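Local coordinates for protein probable amino acid aminotransferase (Mycobacterium tuberculosis, PDB 6Q1S) that is a probable class IV aminotransferase that binds 4'-deoxy-4'-aminopyridoxal-5'-phosphate and 2-oxoglutaric acid in adjoining, partly shared pockets, at residues Gly171-Val176 with Glu184-Thr189; Ser188-Ala193 with Ile250-Ser255; Met256-Arg261 with Leu282-Ile287. One frame throughout, in Å; residues are numbered along the deposited sequence.

Contact 1: residues Gly171-Val176 with Glu184-Thr189; sequences GDVIFV and EGPRST. With PMP (4'-deoxy-4'-aminopyridoxal-5'-phosphate), chain G; AKG (2-oxoglutaric acid), chain H.
Arg187 faces two acidic partners at once: the edge of its guanidinium meets Asp172 from the strand and a carboxylate of the bound 2-oxoglutaric acid. The salt bridge is long and weak, Arg187 NE to Asp172 OD2 3.5 Å, yet nearly straight, with the carboxylate and guanidinium planes 78° apart. Arg187 NH1 makes the shorter bond, 2.8 Å to O4 of 2-oxoglutaric acid. CG of Arg187 sits between its backbone N and carbonyl carbon (chi1 60°), and from there the chain runs extended to NE, which brings the guanidinium to both partners. Asp172 is tied down by its other oxygen: OD1 takes the N-H of Val173 at 2.7 Å through its anti lone pair, which probably steadies OD2.

At the far end the segments are joined by one backbone bond, Phe175 N to Glu184 O at 2.8 Å. Between the two ends lies Pro186, whose CD rests 3.9 Å from Val173 CB, while its CB reaches Phe175 CE2 at the same distance. Residues Glu184 to Thr189 line the pocket of 4'-deoxy-4'-aminopyridoxal-5'-phosphate in this class IV aminotransferase fold. Glu184 OE2 stands 3.0 Å from the pyridine N1 of that ligand and also accepts a hydrogen bond from Leu215 N; its charge would be expected to favour a protonated ring nitrogen. Arg187 O accepts a bond from N4A of the same ligand.

Helix 156-166 packs on Asp172, Val173, Phe175 and Arg187, whereas Ile174 touches strand 249-254 and helix 241-245, and strand 126-132 pairs alongside in parallel.

Contact 2: residues Ser188-Ala193 with Ile250-Ser255; sequences STVVIA and IWLVSS. With PMP (4'-deoxy-4'-aminopyridoxal-5'-phosphate), chain G.
Segments 189-193 and 250-254 run antiparallel, their short axes 4.7 Å apart at closest and 143° between directions, as a twisted strand pair within the large mixed sheet of this fold type IV aminotransferase. Thr189 with Val253 and Val191 with Trp251 are the hydrogen-bonded pairs; Val190 with Leu252 and Ile192 with Ile250 are the non-hydrogen-bonded ones.

Val191, Trp251 and Val253 share one face of the sheet. The indole of Trp251 extends alongside the partner strand, CG anti to the carbonyl carbon (chi1 -61°), and its six-membered ring presents its edge to the Ala193 methyl: Trp251 CZ3 lies only 3.4 Å from Ala193 CB, a tight fit. Phe279 stacks on the same indole. Close by, CG2 of Val191 meets CG2 of Val253 at 3.9 Å.

On the other face Val190 and Leu252 run next to each other in the same sense, with Val190 CG2 and Leu252 CD2 4.0 Å apart. Ile192 and Ile250 meet through their CG2 methyls at 4.1 Å, and strand 172-176 touches this face through Ile174. At the Ser188 end, Ser188 OG presses against Leu252 CB at 3.2 Å.

Beyond the paired residues, the chain brings Ser255 to the phosphate of 4'-deoxy-4'-aminopyridoxal-5'-phosphate, where its OG, also bonded to His49, donates to O1P at 2.8 Å. A water gives a 2.9 Å bond to O2P of that phosphate and makes weak ones with Thr189 OG1 and Val253 O.

Contact 3: residues Met256-Arg261 with Leu282-Ile287; sequences MTLAAR and LVDAAI. With AKG (2-oxoglutaric acid), chain H.
Helix-on-sheet packing joins strand 258-265 to the C-terminal helix 275-286, with Leu258 packed against Val283, Asp284 and Ile287. The axes of 258-261 and 282-286 are 8.4 Å apart at closest, and their directions differ by 163°, so those short segments run nearly antiparallel. The interface is small and has no hydrogen bond across it.

Leu258 carries most of it. Its CB meets Val283 CG1 at 4.0 Å, and its two methyls divide the rest: CD2 touches Ile287 CG2 at 3.8 Å, while CD1 lies near Asp284 OD1. With CG anti to the carbonyl carbon (chi1 -63°), the leucine branch reaches the helix side chains and crosses those of Asp284 and Ile287 at about a right angle. Val283 reaches the strand with both methyls, since its CG2 packs on Ala259 CB at 3.8 Å. Ile287, four residues after Val283, also points its CB toward the strand. The carboxylate of Asp284 has its strong partner elsewhere, in a salt bridge from OD1 to Arg39.

Just upstream, the same segment lines the 2-oxoglutaric acid pocket. Thr257 OG1 donates a 3.0 Å hydrogen bond to O2 of the ligand, and Met256, bent at its last torsion (chi3 74°), brings CE to 3.2 Å from that oxygen.

Leu258 also rests on Leu37 and Arg39 of strand 31-39 and on Arg122 of helix 116-123, while helix 218-229 packs against Leu282, Val283 and Ala286; strand 249-254 pairs with strand 258-265 through Leu252 and Ala260.

Overall arrangement
Contacts 1 and 2 share Ser188 and Thr189, with centres about 9 Å apart, and both line the site of 4'-deoxy-4'-aminopyridoxal-5'-phosphate: contact 1 faces the pyridine ring and amine, contact 2 the phosphate. They pack directly, Asp172 CG lying 3.5 Å from Leu252 CD1. Contact 3, also about 9 Å from contact 2 between centres, follows through neighbouring strands of the sheet, where Leu252 N and Ala260 O, 3.0 Å apart, are probably hydrogen-bonded. Contacts 1 and 3 do not touch, their nearest atoms being about 6 Å apart, yet they hold opposite ends of 2-oxoglutaric acid: Arg187 one carboxylate, Thr257 the other.

Contact 1: residues Gly171-Val176 with Glu184-Thr189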
loop_
_atom_site.group_PDB
_atom_site.type_symbol
_atom_site.label_atom_id
_atom_site.label_comp_id
_atom_site.label_asym_id
_atom_site.label_seq_id
_atom_site.Cartn_x
_atom_site.Cartn_y
_atom_site.Cartn_z
ATOM N N GLY B 171 0.759 -15.931 15.361
ATOM C CA GLY B 171 1.953 -15.117 15.261
ATOM C C GLY B 171 2.273 -14.666 13.853
ATOM O O GLY B 171 3.060 -13.734 13.659
ATOM N N ASP B 172 1.679 -15.316 12.859
ATOM C CA ASP B 172 1.913 -14.955 11.467
ATOM C C ASP B 172 0.761 -15.494 10.628
ATOM O O ASP B 172 -0.214 -16.040 11.157
ATOM C CB ASP B 172 3.267 -15.484 10.989
ATOM C CG ASP B 172 3.941 -14.551 10.002
ATOM O OD1 ASP B 172 3.284 -14.139 9.024
ATOM O OD2 ASP B 172 5.134 -14.241 10.201
ATOM N N VAL B 173 0.878 -15.344 9.312
ATOM C CA VAL B 173 -0.190 -15.682 8.378
ATOM C C VAL B 173 0.430 -16.365 7.170
ATOM O O VAL B 173 1.545 -16.030 6.757
ATOM C CB VAL B 173 -0.987 -14.426 7.950
ATOM C CG1 VAL B 173 -1.892 -14.719 6.760
ATOM C CG2 VAL B 173 -1.804 -13.893 9.105
ATOM N N ILE B 174 -0.283 -17.342 6.621
ATOM C CA ILE B 174 0.040 -17.926 5.328
ATOM C C ILE B 174 -1.109 -17.584 4.392
ATOM O O ILE B 174 -2.247 -18.021 4.609
ATOM C CB ILE B 174 0.259 -19.444 5.417
ATOM C CG1 ILE B 174 1.526 -19.747 6.219
ATOM C CG2 ILE B 174 0.356 -20.046 4.021
ATOM C CD1 ILE B 174 1.826 -21.220 6.354
ATOM N N PHE B 175 -0.822 -16.781 3.371
ATOM C CA PHE B 175 -1.845 -16.376 2.419
ATOM C C PHE B 175 -2.182 -17.528 1.486
ATOM O O PHE B 175 -1.288 -18.181 0.939
ATOM C CB PHE B 175 -1.370 -15.172 1.606
ATOM C CG PHE B 175 -1.641 -13.851 2.261
ATOM C CD1 PHE B 175 -2.901 -13.553 2.752
ATOM C CD2 PHE B 175 -0.635 -12.910 2.388
ATOM C CE1 PHE B 175 -3.154 -12.337 3.353
ATOM C CE2 PHE B 175 -0.882 -11.692 2.992
ATOM C CZ PHE B 175 -2.146 -11.405 3.474
ATOM N N VAL B 176 -3.473 -17.772 1.291
ATOM C CA VAL B 176 -3.944 -18.777 0.349
ATOM C C VAL B 176 -4.786 -18.070 -0.700
ATOM O O VAL B 176 -5.604 -17.202 -0.375
ATOM C CB VAL B 176 -4.752 -19.890 1.049
ATOM C CG1 VAL B 176 -5.007 -21.041 0.094
ATOM C CG2 VAL B 176 -4.024 -20.377 2.295
ATOM N N GLU B 184 2.156 -16.866 -0.179
ATOM C CA GLU B 184 3.309 -16.450 0.611
ATOM C C GLU B 184 2.800 -15.933 1.949
ATOM O O GLU B 184 1.605 -15.999 2.248
ATOM C CB GLU B 184 4.129 -15.383 -0.120
ATOM C CG GLU B 184 3.387 -14.071 -0.320
ATOM C CD GLU B 184 4.222 -13.023 -1.032
ATOM O OE1 GLU B 184 3.657 -11.979 -1.421
ATOM O OE2 GLU B 184 5.440 -13.241 -1.207
ATOM N N GLY B 185 3.720 -15.423 2.761
ATOM C CA GLY B 185 3.352 -14.723 3.967
ATOM C C GLY B 185 3.325 -13.226 3.738
ATOM O O GLY B 185 3.883 -12.717 2.762
ATOM N N PRO B 186 2.683 -12.483 4.644
ATOM C CA PRO B 186 2.698 -11.015 4.533
ATOM C C PRO B 186 4.082 -10.409 4.702
ATOM O O PRO B 186 4.270 -9.230 4.372
ATOM C CB PRO B 186 1.749 -10.566 5.653
ATOM C CG PRO B 186 1.739 -11.710 6.619
ATOM C CD PRO B 186 1.869 -12.945 5.782
ATOM N N ARG B 187 5.053 -11.176 5.211
ATOM C CA ARG B 187 6.410 -10.666 5.363
ATOM C C ARG B 187 7.453 -11.772 5.215
ATOM O O ARG B 187 8.582 -11.604 5.691
ATOM C CB ARG B 187 6.573 -9.974 6.724
ATOM C CG ARG B 187 6.306 -10.880 7.918
ATOM C CD ARG B 187 6.466 -10.125 9.226
ATOM N NE ARG B 187 6.019 -10.903 10.378
ATOM C CZ ARG B 187 5.701 -10.374 11.556
ATOM N NH1 ARG B 187 5.786 -9.064 11.742
ATOM N NH2 ARG B 187 5.301 -11.156 12.551
ATOM N N SER B 188 7.119 -12.886 4.565
ATOM C CA SER B 188 8.029 -14.020 4.507
ATOM C C SER B 188 7.670 -14.906 3.324
ATOM O O SER B 188 6.627 -14.741 2.685
ATOM C CB SER B 188 7.986 -14.821 5.811
ATOM O OG SER B 188 6.648 -15.027 6.229
ATOM N N THR B 189 8.559 -15.856 3.046
ATOM C CA THR B 189 8.397 -16.833 1.980
ATOM C C THR B 189 8.093 -18.195 2.586
ATOM O O THR B 189 8.716 -18.597 3.575
ATOM C CB THR B 189 9.659 -16.913 1.112
ATOM O OG1 THR B 189 9.908 -15.635 0.510
ATOM C CG2 THR B 189 9.505 -17.963 0.023
HETATM N N1 PMP G . 7.187 -11.907 0.883
HETATM C C2 PMP G . 6.904 -10.649 1.297
HETATM C C2A PMP G . 5.559 -10.040 0.993
HETATM C C3 PMP G . 7.915 -9.865 2.050
HETATM O O3 PMP G . 7.654 -8.599 2.477
HETATM C C4 PMP G . 9.218 -10.513 2.320
HETATM C C4A PMP G . 10.311 -9.799 3.079
HETATM N N4A PMP G . 9.840 -9.487 4.440
HETATM C C5 PMP G . 9.402 -11.894 1.813
HETATM C C6 PMP G . 8.366 -12.510 1.118
HETATM C C5A PMP G . 10.708 -12.621 2.048
HETATM O O4P PMP G . 11.751 -11.973 1.323
HETATM P P PMP G . 13.262 -11.975 1.880
HETATM O O1P PMP G . 13.276 -11.292 3.226
HETATM O O2P PMP G . 13.729 -13.405 2.015
HETATM O O3P PMP G . 14.147 -11.228 0.912
HETATM C C1 AKG H . 10.427 -9.082 9.335
HETATM O O1 AKG H . 9.655 -9.494 10.226
HETATM O O2 AKG H . 11.594 -9.516 9.219
HETATM C C2 AKG H . 9.953 -8.067 8.398
HETATM O O5 AKG H . 10.000 -8.277 7.196
HETATM C C3 AKG H . 9.398 -6.762 8.919
HETATM C C4 AKG H . 7.897 -6.901 9.142
HETATM C C5 AKG H . 7.517 -6.324 10.483
HETATM O O3 AKG H . 8.393 -5.718 11.138
HETATM O O4 AKG H . 6.346 -6.479 10.892
#

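Contact 2: residues Ser188-Ala193 with Ile250-Ser255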
loop_
_atom_site.group_PDB
_atom_site.type_symbol
_atom_site.label_atom_id
_atom_site.label_comp_id
_atom_site.label_asym_id
_atom_site.label_seq_id
_atom_site.Cartn_x
_atom_site.Cartn_y
_atom_site.Cartn_z
ATOM N N SER B 188 7.119 -12.886 4.565
ATOM C CA SER B 188 8.029 -14.020 4.507
ATOM C C SER B 188 7.670 -14.906 3.324
ATOM O O SER B 188 6.627 -14.741 2.685
ATOM C CB SER B 188 7.986 -14.821 5.811
ATOM O OG SER B 188 6.648 -15.027 6.229
ATOM N N THR B 189 8.559 -15.856 3.046
ATOM C CA THR B 189 8.397 -16.833 1.980
ATOM C C THR B 189 8.093 -18.195 2.586
ATOM O O THR B 189 8.716 -18.597 3.575
ATOM C CB THR B 189 9.659 -16.913 1.112
ATOM O OG1 THR B 189 9.908 -15.635 0.510
ATOM C CG2 THR B 189 9.505 -17.963 0.023
ATOM N N VAL B 190 7.133 -18.900 1.997
ATOM C CA VAL B 190 6.706 -20.202 2.495
ATOM C C VAL B 190 7.582 -21.281 1.873
ATOM O O VAL B 190 7.634 -21.424 0.647
ATOM C CB VAL B 190 5.223 -20.457 2.191
ATOM C CG1 VAL B 190 4.823 -21.849 2.653
ATOM C CG2 VAL B 190 4.360 -19.404 2.864
ATOM N N VAL B 191 8.284 -22.030 2.719
ATOM C CA VAL B 191 9.077 -23.180 2.302
ATOM C C VAL B 191 8.639 -24.373 3.137
ATOM O O VAL B 191 8.534 -24.269 4.365
ATOM C CB VAL B 191 10.588 -22.929 2.460
ATOM C CG1 VAL B 191 11.373 -24.185 2.127
ATOM C CG2 VAL B 191 11.029 -21.777 1.576
ATOM N N ILE B 192 8.390 -25.502 2.478
ATOM C CA ILE B 192 7.985 -26.723 3.156
ATOM C C ILE B 192 9.040 -27.792 2.898
ATOM O O ILE B 192 9.924 -27.639 2.058
ATOM C CB ILE B 192 6.595 -27.221 2.714
ATOM C CG1 ILE B 192 6.602 -27.570 1.227
ATOM C CG2 ILE B 192 5.536 -26.169 3.008
ATOM C CD1 ILE B 192 5.565 -28.598 0.844
ATOM N N ALA B 193 8.921 -28.891 3.637
ATOM C CA ALA B 193 9.897 -29.976 3.629
ATOM C C ALA B 193 9.162 -31.286 3.389
ATOM O O ALA B 193 8.359 -31.709 4.225
ATOM C CB ALA B 193 10.680 -30.036 4.939
ATOM N N ILE B 250 7.146 -26.542 8.004
ATOM C CA ILE B 250 6.813 -25.311 7.300
ATOM C C ILE B 250 7.615 -24.193 7.942
ATOM O O ILE B 250 7.709 -24.116 9.171
ATOM C CB ILE B 250 5.306 -24.982 7.346
ATOM C CG1 ILE B 250 4.458 -26.210 7.015
ATOM C CG2 ILE B 250 4.979 -23.841 6.394
ATOM C CD1 ILE B 250 2.977 -25.978 7.248
ATOM N N TRP B 251 8.189 -23.327 7.116
ATOM C CA TRP B 251 8.957 -22.194 7.604
ATOM C C TRP B 251 8.536 -20.934 6.873
ATOM O O TRP B 251 8.237 -20.967 5.675
ATOM C CB TRP B 251 10.458 -22.408 7.418
ATOM C CG TRP B 251 10.982 -23.588 8.153
ATOM C CD1 TRP B 251 11.519 -23.605 9.405
ATOM C CD2 TRP B 251 11.015 -24.936 7.683
ATOM N NE1 TRP B 251 11.889 -24.882 9.743
ATOM C CE2 TRP B 251 11.590 -25.720 8.702
ATOM C CE3 TRP B 251 10.616 -25.559 6.497
ATOM C CZ2 TRP B 251 11.775 -27.092 8.571
ATOM C CZ3 TRP B 251 10.800 -26.917 6.369
ATOM C CH2 TRP B 251 11.375 -27.671 7.400
ATOM N N LEU B 252 8.514 -19.829 7.604
ATOM C CA LEU B 252 8.294 -18.507 7.033
ATOM C C LEU B 252 9.667 -17.855 6.934
ATOM O O LEU B 252 10.229 -17.401 7.935
ATOM C CB LEU B 252 7.321 -17.705 7.887
ATOM C CG LEU B 252 5.954 -18.384 7.984
ATOM C CD1 LEU B 252 5.072 -17.660 8.967
ATOM C CD2 LEU B 252 5.294 -18.450 6.614
ATOM N N VAL B 253 10.214 -17.833 5.724
ATOM C CA VAL B 253 11.588 -17.417 5.484
ATOM C C VAL B 253 11.613 -15.965 5.028
ATOM O O VAL B 253 10.806 -15.550 4.188
ATOM C CB VAL B 253 12.252 -18.340 4.446
ATOM C CG1 VAL B 253 13.742 -18.111 4.404
ATOM C CG2 VAL B 253 11.943 -19.797 4.765
ATOM N N SER B 254 12.556 -15.198 5.567
ATOM C CA SER B 254 12.712 -13.791 5.227
ATOM C C SER B 254 14.135 -13.375 5.580
ATOM O O SER B 254 14.912 -14.158 6.132
ATOM C CB SER B 254 11.673 -12.920 5.941
ATOM O OG SER B 254 11.858 -12.939 7.346
ATOM N N SER B 255 14.474 -12.126 5.258
ATOM C CA SER B 255 15.858 -11.682 5.384
ATOM C C SER B 255 16.256 -11.429 6.835
ATOM O O SER B 255 17.385 -11.739 7.230
ATOM C CB SER B 255 16.083 -10.421 4.551
ATOM O OG SER B 255 15.977 -10.700 3.166
HETATM N N1 PMP G . 7.187 -11.907 0.883
HETATM C C2 PMP G . 6.904 -10.649 1.297
HETATM C C2A PMP G . 5.559 -10.040 0.993
HETATM C C3 PMP G . 7.915 -9.865 2.050
HETATM O O3 PMP G . 7.654 -8.599 2.477
HETATM C C4 PMP G . 9.218 -10.513 2.320
HETATM C C4A PMP G . 10.311 -9.799 3.079
HETATM N N4A PMP G . 9.840 -9.487 4.440
HETATM C C5 PMP G . 9.402 -11.894 1.813
HETATM C C6 PMP G . 8.366 -12.510 1.118
HETATM C C5A PMP G . 10.708 -12.621 2.048
HETATM O O4P PMP G . 11.751 -11.973 1.323
HETATM P P PMP G . 13.262 -11.975 1.880
HETATM O O1P PMP G . 13.276 -11.292 3.226
HETATM O O2P PMP G . 13.729 -13.405 2.015
HETATM O O3P PMP G . 14.147 -11.228 0.912
HETATM O O HOH W 1 12.855 -16.155 1.576
#

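Contact 3: residues Met256-Arg261 with Leu282-Ile287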
loop_
_atom_site.group_PDB
_atom_site.type_symbol
_atom_site.label_atom_id
_atom_site.label_comp_id
_atom_site.label_asym_id
_atom_site.label_seq_id
_atom_site.Cartn_x
_atom_site.Cartn_y
_atom_site.Cartn_z
ATOM N N MET B 256 15.350 -10.883 7.645
ATOM C CA MET B 256 15.684 -10.549 9.026
ATOM C C MET B 256 15.302 -11.659 10.002
ATOM O O MET B 256 16.096 -12.017 10.877
ATOM C CB MET B 256 15.011 -9.231 9.424
ATOM C CG MET B 256 15.249 -8.820 10.866
ATOM S SD MET B 256 14.683 -7.143 11.220
ATOM C CE MET B 256 12.910 -7.379 11.256
ATOM N N THR B 257 14.090 -12.206 9.876
ATOM C CA THR B 257 13.656 -13.286 10.753
ATOM C C THR B 257 14.304 -14.620 10.398
ATOM O O THR B 257 14.295 -15.541 11.222
ATOM C CB THR B 257 12.128 -13.417 10.701
ATOM O OG1 THR B 257 11.534 -12.114 10.762
ATOM C CG2 THR B 257 11.613 -14.244 11.871
ATOM N N LEU B 258 14.879 -14.729 9.198
ATOM C CA LEU B 258 15.519 -15.946 8.708
ATOM C C LEU B 258 14.512 -17.080 8.552
ATOM O O LEU B 258 13.907 -17.220 7.487
ATOM C CB LEU B 258 16.678 -16.365 9.617
ATOM C CG LEU B 258 17.837 -15.367 9.689
ATOM C CD1 LEU B 258 19.062 -16.021 10.297
ATOM C CD2 LEU B 258 18.156 -14.794 8.313
ATOM N N ALA B 259 14.313 -17.892 9.587
ATOM C CA ALA B 259 13.443 -19.059 9.472
ATOM C C ALA B 259 12.643 -19.236 10.751
ATOM O O ALA B 259 13.218 -19.457 11.821
ATOM C CB ALA B 259 14.254 -20.324 9.171
ATOM N N ALA B 260 11.320 -19.149 10.632
ATOM C CA ALA B 260 10.393 -19.377 11.736
ATOM C C ALA B 260 9.517 -20.565 11.361
ATOM O O ALA B 260 8.640 -20.447 10.498
ATOM C CB ALA B 260 9.550 -18.134 12.017
ATOM N N ARG B 261 9.759 -21.707 11.998
ATOM C CA ARG B 261 8.972 -22.896 11.705
ATOM C C ARG B 261 7.544 -22.726 12.207
ATOM O O ARG B 261 7.310 -22.184 13.290
ATOM C CB ARG B 261 9.599 -24.135 12.338
ATOM C CG ARG B 261 9.102 -25.431 11.712
ATOM C CD ARG B 261 9.687 -26.657 12.381
ATOM N NE ARG B 261 9.363 -26.693 13.802
ATOM C CZ ARG B 261 8.314 -27.337 14.303
ATOM N NH1 ARG B 261 8.081 -27.323 15.607
ATOM N NH2 ARG B 261 7.497 -27.997 13.491
ATOM N N LEU B 282 20.663 -24.550 7.516
ATOM C CA LEU B 282 20.650 -24.337 6.071
ATOM C C LEU B 282 20.386 -22.875 5.734
ATOM O O LEU B 282 20.954 -22.336 4.775
ATOM C CB LEU B 282 19.603 -25.235 5.415
ATOM C CG LEU B 282 19.866 -26.741 5.428
ATOM C CD1 LEU B 282 18.889 -27.453 4.508
ATOM C CD2 LEU B 282 21.299 -27.032 5.023
ATOM N N VAL B 283 19.516 -22.220 6.504
ATOM C CA VAL B 283 19.267 -20.803 6.275
ATOM C C VAL B 283 20.450 -19.984 6.770
ATOM O O VAL B 283 20.748 -18.913 6.227
ATOM C CB VAL B 283 17.948 -20.373 6.946
ATOM C CG1 VAL B 283 17.634 -18.916 6.632
ATOM C CG2 VAL B 283 16.809 -21.273 6.495
ATOM N N ASP B 284 21.149 -20.474 7.798
ATOM C CA ASP B 284 22.333 -19.781 8.296
ATOM C C ASP B 284 23.416 -19.717 7.228
ATOM O O ASP B 284 24.044 -18.672 7.023
ATOM C CB ASP B 284 22.850 -20.468 9.561
ATOM C CG ASP B 284 21.985 -20.181 10.773
ATOM O OD1 ASP B 284 21.226 -19.190 10.739
ATOM O OD2 ASP B 284 22.064 -20.942 11.761
ATOM N N ALA B 285 23.667 -20.837 6.547
ATOM C CA ALA B 285 24.648 -20.840 5.470
ATOM C C ALA B 285 24.157 -20.084 4.242
ATOM O O ALA B 285 24.980 -19.637 3.437
ATOM C CB ALA B 285 25.013 -22.274 5.087
ATOM N N ALA B 286 22.842 -19.929 4.082
ATOM C CA ALA B 286 22.311 -19.229 2.917
ATOM C C ALA B 286 22.678 -17.749 2.946
ATOM O O ALA B 286 23.157 -17.198 1.947
ATOM C CB ALA B 286 20.795 -19.408 2.846
ATOM N N ILE B 287 22.467 -17.091 4.088
ATOM C CA ILE B 287 22.723 -15.659 4.201
ATOM C C ILE B 287 24.202 -15.319 4.162
ATOM O O ILE B 287 24.556 -14.143 4.028
ATOM C CB ILE B 287 22.101 -15.123 5.506
ATOM C CG1 ILE B 287 22.695 -15.863 6.704
ATOM C CG2 ILE B 287 20.589 -15.266 5.472
ATOM C CD1 ILE B 287 22.406 -15.222 8.032
HETATM C C1 AKG H . 10.427 -9.082 9.335
HETATM O O1 AKG H . 9.655 -9.494 10.226
HETATM O O2 AKG H . 11.594 -9.516 9.219
HETATM C C2 AKG H . 9.953 -8.067 8.398
HETATM O O5 AKG H . 10.000 -8.277 7.196
HETATM C C3 AKG H . 9.398 -6.762 8.919
HETATM C C4 AKG H . 7.897 -6.901 9.142
HETATM C C5 AKG H . 7.517 -6.324 10.483
HETATM O O3 AKG H . 8.393 -5.718 11.138
HETATM O O4 AKG H . 6.346 -6.479 10.892
#